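Local coordinates for AbiEi antitoxin C-terminal domain-containing protein (Mycobacterium tuberculosis, PDB 1ZEL) that is of unknown function but, with its winged-helix fold and AbiEi-type antitoxin domain, probably binds DNA, at residues 230-242 with 278-290. Residues are numbered along the deposited sequence; the frame is centred on the assembly and turned at random. Where two conformers were deposited one is given.
Sequences AWQRASYLLDSGG and APEYQLVDELVVP
Two tyrosines, Y236 and Y281, are the main bumps of this contact: Y236 reaches out from helix 228-240 into the hollow between the hairpin of strands 276-278 and 283-285 and the next helix, and Y281 of the hairpin turn lies back on the helix surface. The Y236 ring is pinned on several sides. CD2 of L283 sits 3.8 Å from its centroid, almost straight above it, a CH-pi contact; OG of S240 lies over the opposite face, toward the rim. CD1 of Y281 meets the Y236 edge in plane, and A278 CB packs 3.7 Å from Y236 CE1. CG anti to the backbone N (chi1 -178°) swings the ring toward strand 283-285, where its OH donates to D285 OD2 at 2.6 Å. That oxygen also accepts from V289 N, from the opposite face of the carboxylate, while OD1 accepts from L287 N, an Asx turn, and from V288 N, an Asx motif, at the start of helix 288-296. Four donors on one carboxylate fix its rotation and tie the tyrosine to that helix start.

Y281 lies flat against the helix: CA of Y236 stands 4.2 Å above its ring centroid, and S235 CB touches CD2 of Y281. Its OH donates to OD2 of D239 in a very short 2.5 Å bond, the carboxylate turned 79° from the ring. The extended Q232 sends NE2 to Y281 O, 2.9 Å away in its own amide plane; NE2 also donates to P260 O.

L283, in the hairpin's G1 beta bulge (Q282 and L283 facing A278), fills the groove between Y236 CB and R233 CG with CD1. V288 packs between L237 CD2, met by its CG2, and Y236 CE2, met by its CB, with CG1 near S240 OG. The helical segment 230-240 crosses strand 283-285 at -58°, beside strand 262-264, with helix 244-251 against Y281 and helix 183-192 behind A234 and L237.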
ATOM      1  N   ALA A 230      18.010 -12.448   0.158  1.00 19.39           N
ATOM      2  CA  ALA A 230      16.770 -12.092   0.872  1.00 19.03           C
ATOM      3  C   ALA A 230      16.705 -12.767   2.226  1.00 20.21           C
ATOM      4  O   ALA A 230      16.335 -12.138   3.213  1.00 19.33           O
ATOM      5  CB  ALA A 230      15.535 -12.451   0.035  1.00 19.35           C
ATOM      6  N   TRP A 231      17.097 -14.050   2.260  1.00 19.39           N
ATOM      7  CA  TRP A 231      17.150 -14.823   3.484  1.00 18.99           C
ATOM      8  C   TRP A 231      18.147 -14.215   4.454  1.00 18.78           C
ATOM      9  O   TRP A 231      17.851 -14.051   5.644  1.00 19.16           O
ATOM     10  CB  TRP A 231      17.568 -16.265   3.169  1.00 19.49           C
ATOM     11  CG  TRP A 231      16.508 -17.081   2.519  1.00 17.65           C
ATOM     12  CD1 TRP A 231      16.156 -17.073   1.201  1.00 21.02           C
ATOM     13  CD2 TRP A 231      15.679 -18.067   3.162  1.00 18.11           C
ATOM     14  NE1 TRP A 231      15.149 -18.001   0.979  1.00 19.94           N
ATOM     15  CE2 TRP A 231      14.841 -18.621   2.166  1.00 20.74           C
ATOM     16  CE3 TRP A 231      15.575 -18.537   4.484  1.00 21.30           C
ATOM     17  CZ2 TRP A 231      13.897 -19.628   2.454  1.00 22.62           C
ATOM     18  CZ3 TRP A 231      14.631 -19.525   4.779  1.00 20.12           C
ATOM     19  CH2 TRP A 231      13.792 -20.050   3.765  1.00 20.75           C
ATOM     20  N   GLN A 232      19.324 -13.863   3.939  1.00 18.51           N
ATOM     21  CA  GLN A 232      20.362 -13.207   4.763  1.00 18.04           C
ATOM     22  C   GLN A 232      19.843 -11.916   5.368  1.00 17.96           C
ATOM     23  O   GLN A 232      19.950 -11.700   6.589  1.00 18.27           O
ATOM     24  CB  GLN A 232      21.632 -12.947   3.942  1.00 17.59           C
ATOM     25  CG  GLN A 232      22.336 -14.232   3.508  1.00 19.28           C
ATOM     26  CD  GLN A 232      23.333 -13.981   2.404  1.00 20.54           C
ATOM     27  OE1 GLN A 232      23.009 -14.134   1.237  1.00 20.79           O
ATOM     28  NE2 GLN A 232      24.548 -13.577   2.763  1.00 18.53           N
ATOM     29  N   ARG A 233      19.290 -11.056   4.520  1.00 17.48           N
ATOM     30  CA  ARG A 233      18.748  -9.791   4.990  1.00 18.79           C
ATOM     31  C   ARG A 233      17.571  -9.929   5.945  1.00 19.18           C
ATOM     32  O   ARG A 233      17.499  -9.209   6.960  1.00 18.72           O
ATOM     33  CB  ARG A 233      18.445  -8.858   3.819  1.00 18.47           C
ATOM     34  CG  ARG A 233      19.710  -8.506   3.063  1.00 19.53           C
ATOM     35  CD  ARG A 233      19.536  -7.307   2.187  1.00 24.43           C
ATOM     36  NE  ARG A 233      18.788  -7.640   0.998  1.00 28.85           N
ATOM     37  CZ  ARG A 233      19.317  -7.841  -0.203  1.00 28.30           C
ATOM     38  NH1 ARG A 233      20.628  -7.765  -0.394  1.00 25.68           N
ATOM     39  NH2 ARG A 233      18.514  -8.123  -1.219  1.00 24.93           N
ATOM     40  N   ALA A 234      16.685 -10.886   5.674  1.00 18.74           N
ATOM     41  CA  ALA A 234      15.515 -11.087   6.543  1.00 20.00           C
ATOM     42  C   ALA A 234      15.952 -11.580   7.902  1.00 19.65           C
ATOM     43  O   ALA A 234      15.405 -11.180   8.935  1.00 19.82           O
ATOM     44  CB  ALA A 234      14.538 -12.097   5.909  1.00 19.77           C
ATOM     45  N   SER A 235      16.935 -12.475   7.897  1.00 20.58           N
ATOM     46  CA  SER A 235      17.446 -13.031   9.139  1.00 20.65           C
ATOM     47  C   SER A 235      18.164 -11.976   9.964  1.00 19.97           C
ATOM     48  O   SER A 235      18.023 -11.936  11.197  1.00 19.44           O
ATOM     49  CB  SER A 235      18.343 -14.238   8.879  1.00 20.70           C
ATOM     50  OG  SER A 235      17.627 -15.205   8.148  1.00 22.39           O
ATOM     51  N   TYR A 236      18.922 -11.115   9.283  1.00 20.29           N
ATOM     52  CA  TYR A 236      19.560  -9.970   9.922  1.00 19.59           C
ATOM     53  C   TYR A 236      18.552  -8.963  10.514  1.00 19.56           C
ATOM     54  O   TYR A 236      18.814  -8.348  11.552  1.00 18.93           O
ATOM     55  CB  TYR A 236      20.440  -9.246   8.902  1.00 19.68           C
ATOM     56  CG  TYR A 236      21.182  -8.075   9.484  1.00 18.15           C
ATOM     57  CD1 TYR A 236      22.207  -8.269  10.402  1.00 17.85           C
ATOM     58  CD2 TYR A 236      20.874  -6.770   9.104  1.00 15.87           C
ATOM     59  CE1 TYR A 236      22.911  -7.197  10.941  1.00 20.86           C
ATOM     60  CE2 TYR A 236      21.571  -5.688   9.647  1.00 21.86           C
ATOM     61  CZ  TYR A 236      22.581  -5.909  10.564  1.00 24.22           C
ATOM     62  OH  TYR A 236      23.275  -4.840  11.088  1.00 23.66           O
ATOM     63  N   LEU A 237      17.417  -8.772   9.843  1.00 19.08           N
ATOM     64  CA  LEU A 237      16.323  -7.956  10.422  1.00 19.21           C
ATOM     65  C   LEU A 237      15.788  -8.569  11.727  1.00 19.10           C
ATOM     66  O   LEU A 237      15.565  -7.854  12.720  1.00 20.28           O
ATOM     67  CB  LEU A 237      15.193  -7.712   9.381  1.00 19.49           C
ATOM     68  CG  LEU A 237      15.558  -6.744   8.221  1.00 20.31           C
ATOM     69  CD1 LEU A 237      14.431  -6.701   7.186  1.00 20.35           C
ATOM     70  CD2 LEU A 237      15.884  -5.314   8.696  1.00 19.68           C
ATOM     71  N   LEU A 238      15.642  -9.891  11.772  1.00 19.01           N
ATOM     72  CA  LEU A 238      15.252 -10.527  13.034  1.00 19.44           C
ATOM     73  C   LEU A 238      16.254 -10.212  14.129  1.00 19.32           C
ATOM     74  O   LEU A 238      15.860  -9.883  15.243  1.00 18.83           O
ATOM     75  CB  LEU A 238      15.072 -12.038  12.898  1.00 19.27           C
ATOM     76  CG  LEU A 238      13.906 -12.539  12.032  1.00 23.70           C
ATOM     77  CD1 LEU A 238      13.694 -14.036  12.185  1.00 16.34           C
ATOM     78  CD2 LEU A 238      12.631 -11.806  12.347  1.00 27.66           C
ATOM     79  N   ASP A 239      17.541 -10.332  13.787  1.00 19.89           N
ATOM     80  CA  ASP A 239      18.650 -10.070  14.701  1.00 20.23           C
ATOM     81  C   ASP A 239      18.567  -8.630  15.193  1.00 20.12           C
ATOM     82  O   ASP A 239      18.584  -8.369  16.395  1.00 19.13           O
ATOM     83  CB  ASP A 239      19.977 -10.337  13.955  1.00 20.65           C
ATOM     84  CG  ASP A 239      21.179 -10.447  14.892  1.00 24.43           C
ATOM     85  OD1 ASP A 239      21.564  -9.424  15.455  1.00 26.13           O
ATOM     86  OD2 ASP A 239      21.723 -11.565  15.060  1.00 25.37           O
ATOM     87  N   SER A 240      18.448  -7.706  14.243  1.00 20.38           N
ATOM     88  CA  SER A 240      18.317  -6.280  14.518  1.00 22.03           C
ATOM     89  C   SER A 240      17.086  -5.913  15.364  1.00 22.22           C
ATOM     90  O   SER A 240      17.120  -4.927  16.113  1.00 21.75           O
ATOM     91  CB  SER A 240      18.296  -5.512  13.189  1.00 22.50           C
ATOM     92  OG  SER A 240      19.500  -5.789  12.467  1.00 25.28           O
ATOM     93  N   GLY A 241      16.023  -6.719  15.270  1.00 21.45           N
ATOM     94  CA  GLY A 241      14.830  -6.527  16.106  1.00 21.26           C
ATOM     95  C   GLY A 241      14.945  -7.244  17.428  1.00 21.93           C
ATOM     96  O   GLY A 241      13.949  -7.489  18.111  1.00 21.83           O
ATOM     97  N   GLY A 242      16.172  -7.612  17.769  1.00 21.52           N
ATOM     98  CA  GLY A 242      16.478  -8.220  19.055  1.00 20.87           C
ATOM     99  C   GLY A 242      16.307  -9.717  19.149  1.00 20.91           C
ATOM    100  O   GLY A 242      16.227 -10.255  20.246  1.00 21.65           O
ATOM    101  N   ALA A 278      28.228  -8.374   9.631  1.00 27.11           N
ATOM    102  CA  ALA A 278      27.523  -9.414  10.362  1.00 27.39           C
ATOM    103  C   ALA A 278      27.838 -10.821   9.809  1.00 27.24           C
ATOM    104  O   ALA A 278      27.110 -11.343   8.956  1.00 27.96           O
ATOM    105  CB  ALA A 278      26.001  -9.123  10.331  1.00 26.42           C
ATOM    106  N   PRO A 279      28.932 -11.441  10.280  1.00 27.25           N
ATOM    107  CA  PRO A 279      29.364 -12.706   9.680  1.00 27.40           C
ATOM    108  C   PRO A 279      28.336 -13.851   9.836  1.00 27.62           C
ATOM    109  O   PRO A 279      28.324 -14.776   9.018  1.00 27.55           O
ATOM    110  CB  PRO A 279      30.673 -13.011  10.421  1.00 27.35           C
ATOM    111  CG  PRO A 279      30.545 -12.277  11.730  1.00 27.01           C
ATOM    112  CD  PRO A 279      29.839 -11.013  11.363  1.00 27.15           C
ATOM    113  N   GLU A 280      27.479 -13.771  10.857  1.00 26.97           N
ATOM    114  CA  GLU A 280      26.418 -14.747  11.082  0.50 26.93           C
ATOM    115  C   GLU A 280      25.493 -14.845   9.858  1.00 26.84           C
ATOM    116  O   GLU A 280      24.908 -15.881   9.590  1.00 26.59           O
ATOM    117  CB  GLU A 280      25.619 -14.353  12.333  0.50 26.52           C
ATOM    118  CG  GLU A 280      26.466 -14.142  13.618  0.50 28.02           C
ATOM    119  CD  GLU A 280      27.158 -12.768  13.721  0.50 27.79           C
ATOM    120  OE1 GLU A 280      26.864 -11.860  12.911  0.50 21.92           O
ATOM    121  OE2 GLU A 280      28.007 -12.589  14.634  0.50 29.79           O
ATOM    122  N   TYR A 281      25.375 -13.736   9.117  1.00 26.02           N
ATOM    123  CA  TYR A 281      24.461 -13.660   7.967  1.00 25.61           C
ATOM    124  C   TYR A 281      25.194 -13.375   6.671  1.00 25.51           C
ATOM    125  O   TYR A 281      24.566 -13.143   5.625  1.00 26.94           O
ATOM    126  CB  TYR A 281      23.364 -12.612   8.222  1.00 25.40           C
ATOM    127  CG  TYR A 281      22.770 -12.780   9.589  1.00 26.60           C
ATOM    128  CD1 TYR A 281      23.195 -11.989  10.659  1.00 25.34           C
ATOM    129  CD2 TYR A 281      21.860 -13.798   9.847  1.00 25.71           C
ATOM    130  CE1 TYR A 281      22.669 -12.185  11.943  1.00 26.24           C
ATOM    131  CE2 TYR A 281      21.340 -13.998  11.122  1.00 21.49           C
ATOM    132  CZ  TYR A 281      21.759 -13.189  12.168  1.00 23.39           C
ATOM    133  OH  TYR A 281      21.234 -13.380  13.434  1.00 25.74           O
ATOM    134  N   GLN A 282      26.530 -13.426   6.743  1.00 24.91           N
ATOM    135  CA  GLN A 282      27.424 -13.014   5.670  1.00 25.12           C
ATOM    136  C   GLN A 282      26.937 -11.725   5.045  1.00 24.69           C
ATOM    137  O   GLN A 282      26.698 -11.646   3.845  1.00 24.83           O
ATOM    138  CB  GLN A 282      27.604 -14.149   4.633  1.00 24.09           C
ATOM    139  CG  GLN A 282      28.323 -15.411   5.223  1.00 25.42           C
ATOM    140  CD  GLN A 282      29.786 -15.144   5.518  1.00 29.19           C
ATOM    141  OE1 GLN A 282      30.562 -14.895   4.604  1.00 29.09           O
ATOM    142  NE2 GLN A 282      30.165 -15.162   6.795  1.00 27.69           N
ATOM    143  N   LEU A 283      26.785 -10.711   5.892  1.00 25.66           N
ATOM    144  CA  LEU A 283      26.117  -9.500   5.492  1.00 25.75           C
ATOM    145  C   LEU A 283      26.906  -8.277   5.900  1.00 25.85           C
ATOM    146  O   LEU A 283      27.357  -8.163   7.049  1.00 25.87           O
ATOM    147  CB  LEU A 283      24.717  -9.479   6.140  1.00 25.74           C
ATOM    148  CG  LEU A 283      23.748  -8.378   5.779  1.00 26.27           C
ATOM    149  CD1 LEU A 283      22.375  -8.952   5.805  1.00 22.87           C
ATOM    150  CD2 LEU A 283      23.861  -7.251   6.759  1.00 24.92           C
ATOM    151  N   VAL A 284      27.059  -7.366   4.945  1.00 26.34           N
ATOM    152  CA  VAL A 284      27.594  -6.034   5.202  1.00 26.10           C
ATOM    153  C   VAL A 284      26.377  -5.086   5.269  1.00 26.77           C
ATOM    154  O   VAL A 284      25.659  -4.912   4.286  1.00 26.56           O
ATOM    155  CB  VAL A 284      28.572  -5.595   4.093  1.00 26.20           C
ATOM    156  CG1 VAL A 284      29.006  -4.150   4.308  1.00 26.71           C
ATOM    157  CG2 VAL A 284      29.814  -6.526   4.094  1.00 24.10           C
ATOM    158  N   ASP A 285      26.142  -4.520   6.444  1.00 25.42           N
ATOM    159  CA  ASP A 285      25.006  -3.644   6.658  1.00 26.22           C
ATOM    160  C   ASP A 285      25.403  -2.186   6.429  1.00 26.66           C
ATOM    161  O   ASP A 285      26.125  -1.608   7.228  1.00 26.26           O
ATOM    162  CB  ASP A 285      24.438  -3.845   8.076  1.00 26.15           C
ATOM    163  CG  ASP A 285      23.227  -2.950   8.371  1.00 28.06           C
ATOM    164  OD1 ASP A 285      22.592  -2.460   7.419  1.00 29.73           O
ATOM    165  OD2 ASP A 285      22.914  -2.731   9.566  1.00 31.83           O
ATOM    166  N   GLU A 286      24.911  -1.607   5.334  1.00 27.34           N
ATOM    167  CA  GLU A 286      25.159  -0.204   5.006  1.00 28.00           C
ATOM    168  C   GLU A 286      23.939   0.659   5.280  1.00 28.33           C
ATOM    169  O   GLU A 286      23.923   1.873   5.011  1.00 28.93           O
ATOM    170  CB  GLU A 286      25.585  -0.095   3.547  1.00 27.99           C
ATOM    171  CG  GLU A 286      26.802  -0.937   3.263  1.00 29.82           C
ATOM    172  CD  GLU A 286      27.269  -0.903   1.826  1.00 36.06           C
ATOM    173  OE1 GLU A 286      26.575  -0.321   0.960  1.00 35.18           O
ATOM    174  OE2 GLU A 286      28.357  -1.465   1.569  1.00 34.34           O
ATOM    175  N   LEU A 287      22.934   0.046   5.888  1.00 28.07           N
ATOM    176  CA  LEU A 287      21.631   0.675   5.991  1.00 27.85           C
ATOM    177  C   LEU A 287      21.039   0.729   7.393  1.00 27.85           C
ATOM    178  O   LEU A 287      20.768   1.804   7.891  1.00 28.46           O
ATOM    179  CB  LEU A 287      20.654  -0.007   5.030  1.00 27.84           C
ATOM    180  CG  LEU A 287      19.169   0.370   5.053  1.00 29.37           C
ATOM    181  CD1 LEU A 287      18.977   1.785   4.568  1.00 34.18           C
ATOM    182  CD2 LEU A 287      18.460  -0.607   4.135  1.00 28.41           C
ATOM    183  N   VAL A 288      20.799  -0.423   8.001  1.00 27.81           N
ATOM    184  CA  VAL A 288      20.020  -0.474   9.225  1.00 28.75           C
ATOM    185  C   VAL A 288      20.777   0.203  10.376  1.00 30.30           C
ATOM    186  O   VAL A 288      20.331   1.240  10.884  1.00 30.42           O
ATOM    187  CB  VAL A 288      19.576  -1.911   9.548  1.00 28.89           C
ATOM    188  CG1 VAL A 288      18.918  -1.999  10.925  1.00 30.62           C
ATOM    189  CG2 VAL A 288      18.583  -2.403   8.466  1.00 27.23           C
ATOM    190  N   VAL A 289      21.937  -0.341  10.746  1.00 31.30           N
ATOM    191  CA  VAL A 289      22.764   0.263  11.816  1.00 31.79           C
ATOM    192  C   VAL A 289      23.272   1.688  11.469  1.00 31.98           C
ATOM    193  O   VAL A 289      23.123   2.615  12.273  1.00 32.26           O
ATOM    194  CB  VAL A 289      23.857  -0.723  12.320  1.00 31.98           C
ATOM    195  CG1 VAL A 289      24.644  -0.130  13.485  1.00 34.30           C
ATOM    196  CG2 VAL A 289      23.200  -2.009  12.779  1.00 32.55           C
ATOM    197  N   PRO A 290      23.795   1.897  10.252  1.00 32.74           N
ATOM    198  CA  PRO A 290      24.146   3.272   9.854  1.00 33.33           C
ATOM    199  C   PRO A 290      23.027   4.331   9.973  1.00 34.16           C
ATOM    200  O   PRO A 290      23.315   5.476  10.360  1.00 33.79           O
ATOM    201  CB  PRO A 290      24.558   3.107   8.387  1.00 33.57           C
ATOM    202  CG  PRO A 290      25.033   1.710   8.313  1.00 33.09           C
ATOM    203  CD  PRO A 290      24.118   0.934   9.183  1.00 32.02           C
TER